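Local structure of PadR family transcriptional regulator (Streptococcus pneumoniae, 5ZQH) at residues Gly24-Gln29 with Arg70-Leu75; Trp56-Met61 with Ser74-Gly79. The protein probably binds DNA as a dimer through a winged helix-turn-helix domain and regulates transcription. All blocks are in the same frame, centred on the assembly; numbering follows the deposited sequence.

Contact 1 and contact 2 lie on the same strand, 69-75, and their centres are about 11 Å apart. Contact 1 sets the start of helix 24-34 against Tyr72 and Phe73 of this strand; contact 2 pairs its end with strand 57-63 and follows the chain into helix 77-101. Ser74 and Leu75 belong to both. The two also touch directly: Tyr72 N lies 2.9 Å from Asp60 O, a probable hydrogen bond of the hairpin, and Phe73 CD1 packs 3.6 Å from Ile57 CD1. Together they tie the wing of the winged helix-turn-helix domain to its helices and to the long C-terminal helix.

Contact 1 (Gly24-Gln29 with Arg70-Leu75); sequences GYELVQ and RKYFSL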
# COMPACT_ATOMS: atom_id res chain seq x y z
N GLY A 24 16.71 2.96 -16.24
CA GLY A 24 16.59 1.81 -15.32
C GLY A 24 17.63 1.66 -14.22
O GLY A 24 17.27 1.46 -13.06
N TYR A 25 18.91 1.74 -14.59
CA TYR A 25 20.02 1.63 -13.62
C TYR A 25 19.98 2.75 -12.59
O TYR A 25 20.10 2.48 -11.39
CB TYR A 25 21.38 1.61 -14.33
CG TYR A 25 22.59 1.56 -13.40
CD1 TYR A 25 23.07 0.34 -12.91
CD2 TYR A 25 23.28 2.73 -13.04
CE1 TYR A 25 24.18 0.29 -12.07
CE2 TYR A 25 24.40 2.69 -12.20
CZ TYR A 25 24.84 1.46 -11.73
OH TYR A 25 25.94 1.39 -10.90
N GLU A 26 19.81 3.99 -13.05
CA GLU A 26 19.85 5.13 -12.15
C GLU A 26 18.62 5.25 -11.25
O GLU A 26 18.71 5.81 -10.16
CB GLU A 26 20.23 6.45 -12.87
CG GLU A 26 19.29 6.97 -13.93
CD GLU A 26 19.79 8.26 -14.58
OE1 GLU A 26 21.01 8.36 -14.87
OE2 GLU A 26 18.98 9.18 -14.78
N LEU A 27 17.49 4.68 -11.69
CA LEU A 27 16.28 4.58 -10.85
C LEU A 27 16.47 3.63 -9.67
O LEU A 27 16.07 3.97 -8.55
CB LEU A 27 15.05 4.18 -11.67
CG LEU A 27 14.09 5.30 -12.07
CD1 LEU A 27 13.28 4.90 -13.30
CD2 LEU A 27 13.16 5.71 -10.93
N VAL A 28 17.07 2.47 -9.91
CA VAL A 28 17.38 1.48 -8.85
C VAL A 28 18.31 2.10 -7.79
O VAL A 28 18.10 1.91 -6.59
CB VAL A 28 17.95 0.16 -9.43
CG1 VAL A 28 18.38 -0.81 -8.33
CG2 VAL A 28 16.94 -0.52 -10.34
N GLN A 29 19.30 2.87 -8.25
CA GLN A 29 20.27 3.52 -7.36
C GLN A 29 19.66 4.66 -6.54
O GLN A 29 20.01 4.83 -5.38
CB GLN A 29 21.51 4.00 -8.13
CG GLN A 29 22.31 2.90 -8.81
CD GLN A 29 22.97 1.92 -7.85
OE1 GLN A 29 23.17 2.21 -6.67
NE2 GLN A 29 23.33 0.75 -8.36
N ARG A 70 21.02 5.18 -23.35
CA ARG A 70 20.20 4.47 -22.38
C ARG A 70 18.73 4.81 -22.63
O ARG A 70 18.43 5.84 -23.24
CB ARG A 70 20.62 4.83 -20.95
CG ARG A 70 21.98 4.30 -20.51
CD ARG A 70 21.94 2.83 -20.12
NE ARG A 70 23.27 2.23 -20.09
CZ ARG A 70 23.91 1.72 -21.15
NH1 ARG A 70 23.35 1.74 -22.35
NH2 ARG A 70 25.12 1.20 -21.01
N LYS A 71 17.84 3.94 -22.18
CA LYS A 71 16.40 4.16 -22.30
C LYS A 71 15.88 4.98 -21.12
O LYS A 71 15.66 4.44 -20.03
CB LYS A 71 15.66 2.82 -22.41
CG LYS A 71 14.23 2.96 -22.91
CD LYS A 71 13.37 1.77 -22.51
CE LYS A 71 13.18 0.79 -23.66
NZ LYS A 71 11.93 0.01 -23.43
N TYR A 72 15.70 6.28 -21.34
CA TYR A 72 15.20 7.20 -20.32
C TYR A 72 13.68 7.16 -20.21
O TYR A 72 12.97 7.27 -21.22
CB TYR A 72 15.67 8.63 -20.59
CG TYR A 72 17.07 8.93 -20.12
CD1 TYR A 72 18.17 8.70 -20.96
CD2 TYR A 72 17.31 9.46 -18.85
CE1 TYR A 72 19.46 8.99 -20.55
CE2 TYR A 72 18.60 9.74 -18.43
CZ TYR A 72 19.67 9.51 -19.28
OH TYR A 72 20.95 9.79 -18.87
N PHE A 73 13.19 6.99 -18.99
CA PHE A 73 11.76 6.99 -18.71
C PHE A 73 11.29 8.37 -18.25
O PHE A 73 11.89 8.98 -17.37
CB PHE A 73 11.41 5.92 -17.67
CG PHE A 73 11.74 4.52 -18.10
CD1 PHE A 73 10.94 3.85 -19.04
CD2 PHE A 73 12.86 3.86 -17.58
CE1 PHE A 73 11.25 2.55 -19.44
CE2 PHE A 73 13.17 2.56 -17.97
CZ PHE A 73 12.36 1.91 -18.91
N SER A 74 10.22 8.84 -18.88
CA SER A 74 9.54 10.10 -18.52
C SER A 74 8.02 9.85 -18.43
O SER A 74 7.50 8.94 -19.08
CB SER A 74 9.84 11.19 -19.54
OG SER A 74 9.48 10.77 -20.84
N LEU A 75 7.33 10.67 -17.63
CA LEU A 75 5.89 10.52 -17.43
C LEU A 75 5.04 10.89 -18.65
O LEU A 75 5.30 11.88 -19.33
CB LEU A 75 5.42 11.32 -16.21
CG LEU A 75 5.78 10.89 -14.78
CD1 LEU A 75 5.18 11.88 -13.81
CD2 LEU A 75 5.31 9.48 -14.44
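Gly24, at the start of helix 24-34, brings its backbone N to the edge of the Phe73 ring, close to the ring plane and 4.0 Å from CE2. With no side chain on Gly24, this approach is made by main chain against ring, and Lys71 O stands 4.2 Å from the same nitrogen. Two residues on, Glu26 turns toward the strand. Its CG sits between the backbone N and the carbonyl carbon (chi1 64°), and the chain then runs extended, carrying the carboxylate to Tyr72. There OE2 comes 3.7 Å from Tyr72 CE2, the side chains crossing at about a right angle with carboxylate and ring planes 90° apart. Lys20 forms a long, weak ion pair with this same OE2, while Tyr72 also makes an edge-to-face contact with Tyr23 and a cation-pi contact with Arg62. Leu27 completes the sequence on the buried side: its CD1 approaches Phe73 CD2 at 4.4 Å, a loose apolar contact. Leu48 of helix 45-53 touches both side chains, and Met16 and Ile17 of helix 3-19 pack on Leu27, so the pair belongs to a core shared by three helices and the sheet. The interface is small, 174 Å² in all, and the short helix and strand axes make an angle of 61° at a closest approach of 8.9 Å. A helix of the helix-turn-helix unit resting against a strand of the beta wing in this way is characteristic of the winged helix-turn-helix fold of PadR regulators.

Contact 2 (Trp56-Met61 with Ser74-Gly79); sequences WIRGDM and SLMKEG
Trp56 has its CG beside the backbone N and anti to the carbonyl carbon (chi1 -66°), which directs the indole toward Glu78, whose chain bends at chi2 (-97°) to bring its carboxylate to the ring. OE1 of Glu78 ends 3.2 Å from Trp56 NE1, with ring and carboxylate planes nearly perpendicular. These residues flank the base of the wing, the antiparallel beta hairpin of strands 57-63 and 69-75, where the chain leaves the sheet for helix 77-101. Arg58 and Ser74 form a hydrogen-bonded pair: Arg58 N donates to Ser74 O at 2.8 Å, and Ser74 N returns a bond to Arg58 O at 3.0 Å. Their side chains share one face of the sheet, with Arg58 CG alongside Ser74 OG. Next along, Ile57 and Leu75 form a non-hydrogen-bonded pair. Although their side chains diverge, Ile57 CG2 and Leu75 CD2 meet at 3.7 Å, and Leu14 of helix 3-19 packs on both residues. Beyond the last strand residue, Met76 N donates to Trp56 O at 2.8 Å from above the carbonyl plane. The same oxygen receives a CA-H...O contact from Gly79 CA, so the turn into the helix is held close to Trp56. Met76 SD reaches back over the strand to Arg58 CB. On the Arg58 side, the guanidinium carries the Asp60 carboxylate over one face, an attraction of charges in which no N-H points at OD1. A water bridges the strands, donating to Asp60 OD2 and lying 2.7 Å from Ser74 OG.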
# COMPACT_ATOMS: atom_id res chain seq x y z
N TRP A 56 1.70 4.88 -18.77
CA TRP A 56 1.88 5.84 -17.69
C TRP A 56 3.22 6.55 -17.85
O TRP A 56 3.35 7.74 -17.56
CB TRP A 56 1.82 5.14 -16.32
CG TRP A 56 0.47 4.54 -15.94
CD1 TRP A 56 -0.65 4.45 -16.73
CD2 TRP A 56 0.14 3.92 -14.69
NE1 TRP A 56 -1.66 3.82 -16.04
CE2 TRP A 56 -1.20 3.49 -14.79
CE3 TRP A 56 0.85 3.70 -13.50
CZ2 TRP A 56 -1.86 2.83 -13.73
CZ3 TRP A 56 0.19 3.05 -12.45
CH2 TRP A 56 -1.14 2.63 -12.57
N ILE A 57 4.22 5.80 -18.30
CA ILE A 57 5.55 6.33 -18.62
C ILE A 57 5.95 5.95 -20.05
O ILE A 57 5.34 5.06 -20.66
CB ILE A 57 6.63 5.88 -17.60
CG1 ILE A 57 6.83 4.35 -17.64
CG2 ILE A 57 6.30 6.39 -16.20
CD1 ILE A 57 8.06 3.84 -16.91
N ARG A 58 6.96 6.62 -20.59
CA ARG A 58 7.52 6.26 -21.89
C ARG A 58 9.04 6.16 -21.86
O ARG A 58 9.70 6.95 -21.18
CB ARG A 58 7.04 7.21 -23.00
CG ARG A 58 7.49 8.67 -22.91
CD ARG A 58 6.82 9.51 -23.98
NE ARG A 58 7.24 9.16 -25.34
CZ ARG A 58 7.80 10.01 -26.21
NH1 ARG A 58 8.01 11.28 -25.90
NH2 ARG A 58 8.14 9.58 -27.43
N GLY A 59 9.56 5.18 -22.59
CA GLY A 59 11.01 4.97 -22.72
C GLY A 59 11.51 5.42 -24.08
O GLY A 59 11.03 4.96 -25.11
N ASP A 60 12.48 6.34 -24.06
CA ASP A 60 13.13 6.85 -25.27
C ASP A 60 14.65 6.77 -25.15
O ASP A 60 15.21 7.05 -24.09
CB ASP A 60 12.68 8.29 -25.57
CG ASP A 60 11.18 8.41 -25.81
OD1 ASP A 60 10.68 7.93 -26.85
OD2 ASP A 60 10.50 9.00 -24.95
N MET A 61 15.30 6.38 -26.24
CA MET A 61 16.76 6.21 -26.27
C MET A 61 17.47 7.54 -26.47
O MET A 61 17.21 8.25 -27.45
CB MET A 61 17.16 5.22 -27.38
CG MET A 61 16.67 3.79 -27.20
SD MET A 61 17.22 2.92 -25.72
CE MET A 61 19.01 3.08 -25.81
N SER A 74 10.22 8.84 -18.88
CA SER A 74 9.54 10.10 -18.52
C SER A 74 8.02 9.85 -18.43
O SER A 74 7.50 8.94 -19.08
CB SER A 74 9.84 11.19 -19.54
OG SER A 74 9.48 10.77 -20.84
N LEU A 75 7.33 10.67 -17.63
CA LEU A 75 5.89 10.52 -17.43
C LEU A 75 5.04 10.89 -18.65
O LEU A 75 5.30 11.88 -19.33
CB LEU A 75 5.42 11.32 -16.21
CG LEU A 75 5.78 10.89 -14.78
CD1 LEU A 75 5.18 11.88 -13.81
CD2 LEU A 75 5.31 9.48 -14.44
N MET A 76 4.04 10.06 -18.92
CA MET A 76 2.99 10.33 -19.90
C MET A 76 1.93 11.17 -19.18
O MET A 76 2.07 11.47 -17.99
CB MET A 76 2.37 9.02 -20.38
CG MET A 76 2.23 8.85 -21.88
SD MET A 76 3.30 7.53 -22.48
CE MET A 76 2.55 7.13 -24.06
N LYS A 77 0.87 11.54 -19.91
CA LYS A 77 -0.25 12.30 -19.33
C LYS A 77 -0.93 11.53 -18.19
O LYS A 77 -1.20 12.10 -17.13
CB LYS A 77 -1.26 12.71 -20.41
N GLU A 78 -1.18 10.24 -18.41
CA GLU A 78 -1.75 9.35 -17.39
C GLU A 78 -0.87 9.16 -16.16
O GLU A 78 -1.39 9.10 -15.04
CB GLU A 78 -2.12 8.00 -18.01
CG GLU A 78 -3.62 7.79 -18.13
CD GLU A 78 -4.19 6.99 -16.97
OE1 GLU A 78 -4.06 5.75 -17.02
OE2 GLU A 78 -4.77 7.59 -16.03
N GLY A 79 0.44 9.09 -16.36
CA GLY A 79 1.41 8.90 -15.27
C GLY A 79 1.48 10.03 -14.26
O GLY A 79 1.61 9.78 -13.05
O HOH W 1 11.38 9.45 -22.22